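Local coordinates for protein URE2 (Lodderomyces elongisporus NRRL YB-4239, PDB 4EXJ) that is of undetermined function but, as a Ure2-like member of the glutathione S-transferase superfamily, probably binds glutathione and may act as a transferase or transcription regulator, at residues Q113-A118 with S137-V142; L103-T108 with I166-G171; K22-P27 with T78-H83; F85-K90 with K160-D165. All blocks are in the same frame, centred on the assembly; numbering follows the deposited sequence.

Interaction 1: Q113-A118 with S137-V142; sequences QTLTIA and SSFEKV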
# COMPACT_ATOMS: atom_id res chain seq x y z
N GLN B 113 -0.53 8.23 -3.04
CA GLN B 113 0.32 9.38 -3.33
C GLN B 113 -0.23 10.43 -4.27
O GLN B 113 0.30 11.48 -4.34
CB GLN B 113 1.68 8.95 -3.88
CG GLN B 113 2.64 8.41 -2.87
CD GLN B 113 3.20 9.46 -1.98
OE1 GLN B 113 3.94 10.31 -2.42
NE2 GLN B 113 2.81 9.44 -0.74
N THR B 114 -1.24 10.10 -5.04
CA THR B 114 -1.73 11.03 -6.01
C THR B 114 -3.20 11.41 -5.83
O THR B 114 -3.49 12.43 -5.29
CB THR B 114 -1.42 10.55 -7.46
OG1 THR B 114 -2.19 9.41 -7.79
CG2 THR B 114 0.04 10.20 -7.58
N LEU B 115 -4.11 10.53 -6.23
CA LEU B 115 -5.52 10.81 -6.13
C LEU B 115 -6.01 11.05 -4.69
O LEU B 115 -6.76 11.94 -4.45
CB LEU B 115 -6.33 9.67 -6.72
CG LEU B 115 -6.09 9.28 -8.17
CD1 LEU B 115 -6.90 8.09 -8.61
CD2 LEU B 115 -6.41 10.43 -9.03
N THR B 116 -5.57 10.25 -3.74
CA THR B 116 -6.11 10.46 -2.38
C THR B 116 -5.63 11.78 -1.80
O THR B 116 -6.42 12.48 -1.17
CB THR B 116 -5.74 9.31 -1.48
OG1 THR B 116 -6.32 8.13 -2.03
CG2 THR B 116 -6.32 9.54 -0.08
N ILE B 117 -4.35 12.09 -2.01
CA ILE B 117 -3.77 13.35 -1.52
C ILE B 117 -4.46 14.53 -2.18
O ILE B 117 -4.83 15.49 -1.52
CB ILE B 117 -2.28 13.48 -1.83
CG1 ILE B 117 -1.48 12.37 -1.16
CG2 ILE B 117 -1.76 14.86 -1.40
CD1 ILE B 117 -1.74 12.30 0.29
N ALA B 118 -4.61 14.47 -3.50
CA ALA B 118 -5.29 15.55 -4.22
C ALA B 118 -6.70 15.80 -3.69
O ALA B 118 -7.07 16.94 -3.38
CB ALA B 118 -5.34 15.26 -5.72
N SER B 137 4.45 15.71 -9.32
CA SER B 137 5.72 14.98 -9.32
C SER B 137 5.49 13.51 -9.01
O SER B 137 6.19 12.64 -9.54
CB SER B 137 6.69 15.58 -8.30
OG SER B 137 6.90 16.96 -8.54
N SER B 138 4.52 13.23 -8.14
CA SER B 138 4.19 11.82 -7.83
C SER B 138 3.64 11.10 -9.06
O SER B 138 3.92 9.92 -9.28
CB SER B 138 3.22 11.71 -6.66
OG SER B 138 3.84 12.14 -5.46
N PHE B 139 2.83 11.79 -9.86
CA PHE B 139 2.30 11.17 -11.08
C PHE B 139 3.45 10.94 -12.06
O PHE B 139 3.51 9.93 -12.73
CB PHE B 139 1.31 12.11 -11.77
CG PHE B 139 -0.11 11.98 -11.29
CD1 PHE B 139 -0.74 10.74 -11.28
CD2 PHE B 139 -0.83 13.10 -10.92
CE1 PHE B 139 -2.05 10.60 -10.86
CE2 PHE B 139 -2.17 12.98 -10.47
CZ PHE B 139 -2.78 11.74 -10.44
N GLU B 140 4.33 11.93 -12.17
CA GLU B 140 5.48 11.79 -13.06
C GLU B 140 6.29 10.53 -12.74
O GLU B 140 6.69 9.78 -13.65
CB GLU B 140 6.35 13.03 -12.95
CG GLU B 140 5.68 14.25 -13.57
CD GLU B 140 5.59 14.14 -15.09
OE1 GLU B 140 6.16 13.18 -15.65
OE2 GLU B 140 4.96 15.02 -15.72
N LYS B 141 6.51 10.31 -11.45
CA LYS B 141 7.25 9.12 -11.00
C LYS B 141 6.51 7.83 -11.29
O LYS B 141 7.12 6.85 -11.73
CB LYS B 141 7.51 9.17 -9.49
CG LYS B 141 8.68 10.05 -9.09
CD LYS B 141 8.81 10.17 -7.57
CE LYS B 141 9.81 11.27 -7.19
NZ LYS B 141 9.73 11.64 -5.74
N VAL B 142 5.21 7.81 -10.98
CA VAL B 142 4.44 6.59 -11.18
C VAL B 142 4.37 6.23 -12.67
O VAL B 142 4.47 5.07 -13.03
CB VAL B 142 3.04 6.64 -10.46
CG1 VAL B 142 2.00 7.35 -11.27
CG2 VAL B 142 2.55 5.23 -10.11
O HOH W 1 5.32 9.79 -4.57
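The phenyl ring of Phe139 takes Thr114 over one face and Leu115 at its edge. Thr114 CB lies 3.7 Å from the centroid of the Phe139 ring, 22° off the normal and displaced toward the rim, a CH-pi contact. Near the ring plane, Leu115 CD2 meets Phe139 CZ at 4.1 Å, the two side chains crossing at about a right angle. In Thr114, CG2 stands anti to the carbonyl carbon and reaches Ser138 CB at 3.6 Å, while OG1 (chi1 70°) sits between the backbone N and C and bonds to the carbonyl of Phe110.

The polar side of the contact is bridged by a water, which donates to Gln113 OE1 at 2.6 Å and lies 2.9 Å from Ser138 OG. Both side chains have further partners at Tyr134: Gln113 OE1 its hydroxyl, Ser138 OG its carbonyl. Gln113 NE2 bonds to Ser112 OG of the second subunit, so this layer borders the dimer interface. The axes of 113-118 and 137-142 lie 9.5 Å apart at 158°; the helices that carry them, 93-120 and 129-149, form the near-antiparallel pair that opens the all-helical C-terminal domain of the glutathione S-transferase fold.

Interaction 2: L103-T108 with I166-G171; sequences LFYQAT and IAFLVG
Gln106 reaches from helix 103-108 between Ala167 and Phe168 and has more surface buried than any other residue of the contact. Its CG is anti to the backbone N (chi1 -166°), which carries the methylene over one face of the Phe168 ring, 3.7 Å from CG to the centroid and 16° off the normal. CB rests against the same ring, closer to CZ. A bend at chi2 then turns the amide away from the phenyl group, with the amide plane nearly perpendicular to the ring.

The far end of Gln106 lies over the backbone and methyl group of Ala167, OE1 standing 3.8 Å from Ala167 CB. NE2 is near Ala167 O, but the angle is too poor for a hydrogen bond; NE2 instead donates one N-H to a water 3.0 Å from it, which in turn donates to Phe168 O. OE1 accepts from Lys16 NZ and Asn69 ND2, two residues of the N-terminal thioredoxin-like domain, so the buried amide joins that domain to the helical one. The two helices here run nearly parallel, 17° apart with axes 9.7 Å from each other, within the core of the C-terminal bundle of the glutathione S-transferase fold.

Phe168 also meets Tyr105: Tyr105 CD1 approaches the ring edge of Phe168 at CZ, 3.8 Å away, and the side chains cross at about a right angle. Tyr105 itself stacks on Phe145, and Phe168 on Phe156. On the other flank, Leu103 CD2 touches Ala167 CB at 4.0 Å, while Leu72 and Asn69 of helix 68-79 pack against the same alanine methyl.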
# COMPACT_ATOMS: atom_id res chain seq x y z
N LEU B 103 0.41 -4.90 -6.55
CA LEU B 103 -0.80 -4.48 -5.83
C LEU B 103 -0.44 -3.54 -4.67
O LEU B 103 -1.14 -2.54 -4.41
CB LEU B 103 -1.57 -5.70 -5.31
CG LEU B 103 -2.22 -6.53 -6.42
CD1 LEU B 103 -2.76 -7.82 -5.83
CD2 LEU B 103 -3.31 -5.73 -7.09
N PHE B 104 0.66 -3.82 -3.98
CA PHE B 104 1.15 -2.86 -2.98
C PHE B 104 1.57 -1.55 -3.63
O PHE B 104 1.21 -0.48 -3.15
CB PHE B 104 2.30 -3.45 -2.14
CG PHE B 104 1.82 -4.25 -0.94
CD1 PHE B 104 1.49 -3.61 0.24
CD2 PHE B 104 1.70 -5.62 -1.02
CE1 PHE B 104 1.05 -4.34 1.34
CE2 PHE B 104 1.25 -6.36 0.07
CZ PHE B 104 0.93 -5.71 1.23
N TYR B 105 2.30 -1.65 -4.73
CA TYR B 105 2.78 -0.46 -5.43
C TYR B 105 1.61 0.42 -5.92
O TYR B 105 1.61 1.67 -5.74
CB TYR B 105 3.67 -0.89 -6.62
CG TYR B 105 4.22 0.32 -7.35
CD1 TYR B 105 3.47 0.94 -8.33
CD2 TYR B 105 5.47 0.86 -7.02
CE1 TYR B 105 3.94 2.08 -8.98
CE2 TYR B 105 5.96 1.99 -7.67
CZ TYR B 105 5.18 2.59 -8.65
OH TYR B 105 5.63 3.73 -9.29
N GLN B 106 0.61 -0.22 -6.52
CA GLN B 106 -0.53 0.56 -7.05
C GLN B 106 -1.25 1.30 -5.95
O GLN B 106 -1.61 2.46 -6.10
CB GLN B 106 -1.49 -0.31 -7.88
CG GLN B 106 -2.49 0.45 -8.73
CD GLN B 106 -3.67 1.01 -7.94
OE1 GLN B 106 -4.07 0.46 -6.91
NE2 GLN B 106 -4.23 2.11 -8.43
N ALA B 107 -1.42 0.63 -4.82
CA ALA B 107 -2.09 1.24 -3.69
C ALA B 107 -1.29 2.41 -3.10
O ALA B 107 -1.87 3.46 -2.85
CB ALA B 107 -2.35 0.18 -2.62
N THR B 108 0.01 2.22 -2.89
CA THR B 108 0.84 3.22 -2.18
C THR B 108 1.30 4.33 -3.10
O THR B 108 1.21 5.50 -2.77
CB THR B 108 2.05 2.56 -1.50
OG1 THR B 108 2.85 1.86 -2.45
CG2 THR B 108 1.59 1.52 -0.46
N ILE B 166 -6.47 -4.62 -13.38
CA ILE B 166 -7.67 -4.00 -12.82
C ILE B 166 -7.27 -2.87 -11.86
O ILE B 166 -7.81 -1.75 -11.95
CB ILE B 166 -8.55 -5.01 -12.09
CG1 ILE B 166 -9.09 -6.06 -13.07
CG2 ILE B 166 -9.70 -4.33 -11.36
CD1 ILE B 166 -9.80 -7.21 -12.37
N ALA B 167 -6.35 -3.14 -10.94
CA ALA B 167 -5.98 -2.10 -9.96
C ALA B 167 -5.47 -0.84 -10.69
O ALA B 167 -5.94 0.29 -10.45
CB ALA B 167 -4.94 -2.63 -8.98
N PHE B 168 -4.50 -0.99 -11.57
CA PHE B 168 -3.97 0.14 -12.28
C PHE B 168 -4.99 0.84 -13.23
O PHE B 168 -5.03 2.04 -13.30
CB PHE B 168 -2.71 -0.26 -13.07
CG PHE B 168 -1.44 -0.30 -12.26
CD1 PHE B 168 -0.82 0.85 -11.85
CD2 PHE B 168 -0.85 -1.49 -11.95
CE1 PHE B 168 0.36 0.79 -11.16
CE2 PHE B 168 0.33 -1.53 -11.25
CZ PHE B 168 0.92 -0.39 -10.84
N LEU B 169 -5.79 0.07 -13.95
CA LEU B 169 -6.75 0.67 -14.86
C LEU B 169 -7.83 1.50 -14.16
O LEU B 169 -8.22 2.53 -14.64
CB LEU B 169 -7.38 -0.37 -15.80
CG LEU B 169 -8.57 -1.15 -15.34
CD1 LEU B 169 -9.81 -0.35 -15.43
CD2 LEU B 169 -8.69 -2.37 -16.17
N VAL B 170 -8.30 1.02 -13.04
CA VAL B 170 -9.28 1.77 -12.30
C VAL B 170 -8.72 3.11 -11.78
O VAL B 170 -9.36 4.11 -11.88
CB VAL B 170 -9.89 0.94 -11.16
CG1 VAL B 170 -10.74 1.78 -10.27
CG2 VAL B 170 -10.68 -0.18 -11.72
N GLY B 171 -7.51 3.10 -11.23
CA GLY B 171 -6.88 4.37 -10.82
C GLY B 171 -6.68 5.32 -12.00
O GLY B 171 -6.91 6.54 -11.91
O HOH W 2 -3.65 3.22 -11.18

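Interaction 3: K22-P27 with T78-H83; sequences KLLNAP and TYDKEH
A Schellman motif ends helix 15-23, and the residues around it pack against the end of helix 68-79. Asn25, with positive phi, is where the chain leaves the helix, and the turn is flanked by Leu24 and Ala26, whose side chains both start toward the opposing segment. Leu24 CD2 meets the carboxylate of Asp80 at CG, 3.8 Å away, the two side chains crossing at about a right angle. Its other methyl, CD1, lies 4.2 Å from Tyr79 CB.

Tyr79 has the most surface buried here. The methyl of Ala26 sits over one face of the phenol ring, 4.0 Å from its CB to Tyr79 CG, and Pro27 comes obliquely to the far part of the same ring, with Pro27 CG 3.5 Å from Tyr79 CE1. Where the ring ends, a water donates to Pro27 O at 2.8 Å and lies 3.0 Å from Tyr79 OH, carrying the contact on to the start of strand 28-32. These are the C-terminal ends of two helices of the thioredoxin-like N-terminal domain of the glutathione S-transferase fold; beyond the second the chain passes to the helical domain.

Asp80, the first residue beyond helix 68-79, centres an inverse gamma turn and opens a type I turn to His83. Its CG is anti to the backbone N (chi1 -170°), placing the carboxylate beside the leucine methyl while its oxygens accept from the chain that follows: OD1 from Lys84 N and OD2 from Phe85 N.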
# COMPACT_ATOMS: atom_id res chain seq x y z
N LYS B 22 -17.78 -8.40 -10.90
CA LYS B 22 -18.60 -8.48 -12.11
C LYS B 22 -17.98 -9.32 -13.23
O LYS B 22 -18.68 -10.09 -13.89
CB LYS B 22 -18.96 -7.09 -12.61
CG LYS B 22 -19.82 -6.34 -11.61
CD LYS B 22 -20.64 -5.25 -12.28
CE LYS B 22 -21.94 -5.02 -11.51
NZ LYS B 22 -22.96 -4.38 -12.39
N LEU B 23 -16.67 -9.19 -13.44
CA LEU B 23 -15.99 -10.01 -14.45
C LEU B 23 -16.13 -11.50 -14.16
O LEU B 23 -16.16 -12.32 -15.08
CB LEU B 23 -14.50 -9.66 -14.57
CG LEU B 23 -14.16 -8.29 -15.17
CD1 LEU B 23 -12.65 -8.11 -15.17
CD2 LEU B 23 -14.71 -8.17 -16.58
N LEU B 24 -16.20 -11.84 -12.88
CA LEU B 24 -16.30 -13.23 -12.44
C LEU B 24 -17.73 -13.71 -12.33
O LEU B 24 -17.97 -14.89 -12.08
CB LEU B 24 -15.67 -13.38 -11.05
CG LEU B 24 -14.15 -13.36 -10.98
CD1 LEU B 24 -13.63 -13.24 -9.53
CD2 LEU B 24 -13.58 -14.60 -11.69
N ASN B 25 -18.68 -12.79 -12.48
CA ASN B 25 -20.06 -13.06 -12.10
C ASN B 25 -20.14 -13.72 -10.73
O ASN B 25 -20.84 -14.71 -10.55
CB ASN B 25 -20.77 -13.92 -13.14
CG ASN B 25 -21.24 -13.10 -14.32
OD1 ASN B 25 -22.17 -12.30 -14.21
ND2 ASN B 25 -20.59 -13.28 -15.47
N ALA B 26 -19.40 -13.16 -9.78
CA ALA B 26 -19.34 -13.69 -8.43
C ALA B 26 -20.63 -13.41 -7.69
O ALA B 26 -21.30 -12.39 -7.95
CB ALA B 26 -18.16 -13.10 -7.66
N PRO B 27 -20.99 -14.31 -6.78
CA PRO B 27 -22.20 -14.17 -5.98
C PRO B 27 -21.99 -13.11 -4.91
O PRO B 27 -21.96 -13.41 -3.72
CB PRO B 27 -22.36 -15.56 -5.36
CG PRO B 27 -20.96 -16.10 -5.28
CD PRO B 27 -20.27 -15.56 -6.50
N THR B 78 -11.09 -16.43 -3.51
CA THR B 78 -12.34 -17.03 -3.10
C THR B 78 -13.21 -17.47 -4.28
O THR B 78 -13.78 -18.56 -4.25
CB THR B 78 -13.10 -16.08 -2.15
OG1 THR B 78 -12.26 -15.76 -1.04
CG2 THR B 78 -14.40 -16.70 -1.65
N TYR B 79 -13.28 -16.65 -5.33
CA TYR B 79 -14.24 -16.84 -6.43
C TYR B 79 -13.65 -17.11 -7.81
O TYR B 79 -14.35 -17.55 -8.72
CB TYR B 79 -15.18 -15.64 -6.52
CG TYR B 79 -15.98 -15.41 -5.27
CD1 TYR B 79 -17.05 -16.24 -4.94
CD2 TYR B 79 -15.67 -14.36 -4.42
CE1 TYR B 79 -17.79 -16.02 -3.78
CE2 TYR B 79 -16.40 -14.14 -3.27
CZ TYR B 79 -17.45 -14.98 -2.95
OH TYR B 79 -18.16 -14.74 -1.80
N ASP B 80 -12.37 -16.82 -8.00
CA ASP B 80 -11.76 -17.07 -9.30
C ASP B 80 -11.19 -18.50 -9.31
O ASP B 80 -9.98 -18.71 -9.23
CB ASP B 80 -10.68 -16.04 -9.60
CG ASP B 80 -10.18 -16.11 -11.03
OD1 ASP B 80 -10.65 -16.99 -11.79
OD2 ASP B 80 -9.31 -15.28 -11.38
N LYS B 81 -12.09 -19.47 -9.40
CA LYS B 81 -11.71 -20.88 -9.33
C LYS B 81 -10.83 -21.35 -10.50
O LYS B 81 -10.03 -22.27 -10.33
CB LYS B 81 -12.96 -21.75 -9.23
CG LYS B 81 -13.81 -21.41 -8.04
CD LYS B 81 -13.02 -21.62 -6.77
CE LYS B 81 -13.92 -21.56 -5.56
NZ LYS B 81 -13.13 -21.76 -4.32
N GLU B 82 -10.99 -20.76 -11.69
CA GLU B 82 -10.14 -21.12 -12.83
C GLU B 82 -8.84 -20.32 -12.88
O GLU B 82 -8.05 -20.48 -13.80
CB GLU B 82 -10.89 -20.92 -14.15
CG GLU B 82 -12.19 -21.72 -14.27
CD GLU B 82 -11.95 -23.21 -14.49
OE1 GLU B 82 -10.78 -23.62 -14.58
OE2 GLU B 82 -12.95 -23.96 -14.57
N HIS B 83 -8.63 -19.44 -11.89
CA HIS B 83 -7.49 -18.52 -11.92
C HIS B 83 -7.45 -17.78 -13.25
O HIS B 83 -6.40 -17.71 -13.91
CB HIS B 83 -6.18 -19.27 -11.69
CG HIS B 83 -6.10 -19.92 -10.35
ND1 HIS B 83 -4.90 -20.16 -9.71
CD2 HIS B 83 -7.07 -20.38 -9.52
CE1 HIS B 83 -5.14 -20.74 -8.54
NE2 HIS B 83 -6.44 -20.89 -8.41
O HOH W 3 -21.14 -15.12 -1.72

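Interaction 4: F85-K90 with K160-D165; sequences FFYSLK and KFTIVD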
# COMPACT_ATOMS: atom_id res chain seq x y z
N PHE B 85 -7.94 -14.53 -13.54
CA PHE B 85 -7.48 -13.16 -13.31
C PHE B 85 -6.36 -13.02 -12.30
O PHE B 85 -6.04 -11.91 -11.87
CB PHE B 85 -8.65 -12.27 -12.88
CG PHE B 85 -9.73 -12.15 -13.93
CD1 PHE B 85 -9.47 -11.52 -15.14
CD2 PHE B 85 -11.00 -12.66 -13.70
CE1 PHE B 85 -10.45 -11.39 -16.12
CE2 PHE B 85 -12.00 -12.56 -14.69
CZ PHE B 85 -11.71 -11.92 -15.90
N PHE B 86 -5.75 -14.13 -11.90
CA PHE B 86 -4.64 -14.02 -10.97
C PHE B 86 -3.80 -15.26 -10.99
O PHE B 86 -4.22 -16.28 -11.55
CB PHE B 86 -5.12 -13.73 -9.53
CG PHE B 86 -5.55 -14.96 -8.75
CD1 PHE B 86 -6.67 -15.70 -9.14
CD2 PHE B 86 -4.86 -15.35 -7.62
CE1 PHE B 86 -7.08 -16.81 -8.40
CE2 PHE B 86 -5.26 -16.47 -6.88
CZ PHE B 86 -6.37 -17.20 -7.28
N TYR B 87 -2.63 -15.14 -10.38
CA TYR B 87 -1.71 -16.26 -10.23
C TYR B 87 -1.60 -16.65 -8.75
O TYR B 87 -1.47 -15.80 -7.88
CB TYR B 87 -0.36 -15.88 -10.80
CG TYR B 87 -0.36 -15.65 -12.28
CD1 TYR B 87 -0.28 -16.72 -13.17
CD2 TYR B 87 -0.45 -14.36 -12.82
CE1 TYR B 87 -0.28 -16.52 -14.54
CE2 TYR B 87 -0.44 -14.15 -14.19
CZ TYR B 87 -0.36 -15.23 -15.05
OH TYR B 87 -0.35 -15.03 -16.41
N SER B 88 -1.66 -17.95 -8.47
CA SER B 88 -1.56 -18.38 -7.08
C SER B 88 -0.10 -18.75 -6.78
O SER B 88 0.72 -18.92 -7.69
CB SER B 88 -2.49 -19.57 -6.78
OG SER B 88 -1.97 -20.76 -7.34
N LEU B 89 0.22 -18.81 -5.50
CA LEU B 89 1.58 -19.05 -5.07
C LEU B 89 2.12 -20.40 -5.58
O LEU B 89 3.25 -20.48 -6.07
CB LEU B 89 1.64 -18.94 -3.55
CG LEU B 89 2.98 -19.15 -2.84
CD1 LEU B 89 4.10 -18.29 -3.46
CD2 LEU B 89 2.82 -18.86 -1.36
N LYS B 90 1.29 -21.44 -5.52
CA LYS B 90 1.72 -22.76 -5.99
C LYS B 90 1.69 -22.82 -7.50
O LYS B 90 2.57 -23.41 -8.14
CB LYS B 90 0.81 -23.85 -5.43
CG LYS B 90 1.21 -24.36 -4.07
CD LYS B 90 0.44 -25.62 -3.72
CE LYS B 90 0.71 -26.01 -2.27
NZ LYS B 90 -0.05 -27.24 -1.87
N LYS B 160 -1.54 -12.08 -19.62
CA LYS B 160 -2.96 -11.84 -19.72
C LYS B 160 -3.38 -10.75 -18.74
O LYS B 160 -2.64 -10.41 -17.81
CB LYS B 160 -3.74 -13.11 -19.42
CG LYS B 160 -3.61 -13.56 -17.98
CD LYS B 160 -4.30 -14.89 -17.76
CE LYS B 160 -4.01 -15.45 -16.38
NZ LYS B 160 -4.56 -16.83 -16.27
N PHE B 161 -4.57 -10.22 -19.00
CA PHE B 161 -5.24 -9.28 -18.10
C PHE B 161 -5.45 -9.92 -16.72
O PHE B 161 -6.03 -11.00 -16.60
CB PHE B 161 -6.59 -8.93 -18.74
CG PHE B 161 -7.44 -7.95 -17.95
CD1 PHE B 161 -8.29 -8.39 -16.94
CD2 PHE B 161 -7.46 -6.61 -18.30
CE1 PHE B 161 -9.10 -7.49 -16.27
CE2 PHE B 161 -8.28 -5.71 -17.63
CZ PHE B 161 -9.09 -6.15 -16.63
N THR B 162 -4.98 -9.24 -15.66
CA THR B 162 -5.14 -9.74 -14.30
C THR B 162 -5.62 -8.67 -13.31
O THR B 162 -5.88 -7.51 -13.66
CB THR B 162 -3.81 -10.27 -13.71
OG1 THR B 162 -2.88 -9.19 -13.54
CG2 THR B 162 -3.20 -11.36 -14.60
N ILE B 163 -5.75 -9.08 -12.06
CA ILE B 163 -6.12 -8.15 -10.99
C ILE B 163 -5.15 -6.97 -10.91
O ILE B 163 -5.54 -5.90 -10.43
CB ILE B 163 -6.28 -8.84 -9.60
CG1 ILE B 163 -4.99 -9.55 -9.17
CG2 ILE B 163 -7.54 -9.76 -9.58
CD1 ILE B 163 -5.08 -10.25 -7.84
N VAL B 164 -3.90 -7.13 -11.33
CA VAL B 164 -2.98 -5.99 -11.32
C VAL B 164 -3.41 -4.96 -12.37
O VAL B 164 -3.43 -3.74 -12.13
CB VAL B 164 -1.53 -6.43 -11.55
CG1 VAL B 164 -0.63 -5.22 -11.74
CG2 VAL B 164 -1.05 -7.29 -10.37
N ASP B 165 -3.78 -5.45 -13.55
CA ASP B 165 -4.32 -4.55 -14.55
C ASP B 165 -5.61 -3.88 -14.09
O ASP B 165 -5.82 -2.72 -14.39
CB ASP B 165 -4.55 -5.25 -15.89
CG ASP B 165 -3.29 -5.93 -16.40
OD1 ASP B 165 -2.34 -5.22 -16.81
OD2 ASP B 165 -3.26 -7.17 -16.32
O HOH W 4 -3.46 -17.54 -13.72
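Phe85 packs against the start of helix 163-179, where Thr162 is the N-cap and forms a capping box with Asp165. On the tight side, Ile163 N donates to Phe85 O at 2.9 Å, in the carbonyl plane and with a 154° angle at the hydrogen. Thr162 CB presses on that same oxygen at 3.3 Å. The capping box satisfies N-H groups at the helix start: Thr162 N donates to Asp165 OD2 on the anti lone pair, and Val164 N bonds to Thr162 OG1. Around it the packing is apolar. Phe85 CE1 lies 3.8 Å from Phe161 CD1, their side chains crossing at a slant, Phe86 CB touches Ile163 CD1 at 3.9 Å, and Tyr87 CE2 meets Thr162 CG2 at 3.9 Å. Leu20 and Leu23 of helix 15-23 touch the Phe85 side chain.

The other flank, at partly exposed Lys160, is looser and wetter. Here the lysine chain, extended beyond CG, runs past the hydroxyl end of Tyr87, Lys160 CE 3.7 Å from Tyr87 OH, and its ammonium bonds to the carbonyl of His83. A water accepts from Lys160 NZ at 2.9 Å and lies 2.6 Å from Phe86 O.

In the fold
From the N terminus, interaction 3 closes first, returning the end of helix 68-79 to the turn after helix 15-23 across the N-terminal domain. The chain then enters the linker of interaction 4, which residues 160-165 close only after 69 intervening residues. Before that, helix 93-120 supplies both interaction 2 and interaction 1; the latter closes quickly with helix 129-149 and is nested inside the other two. Interactions 2 and 4 cross, their segments alternating, and share helix 163-179. Neighbouring contacts join: His83 of interaction 3 packs on Ser88 of interaction 4, Ile166 packs on Phe161 and on Leu23, and Gln113 probably bonds to Thr108.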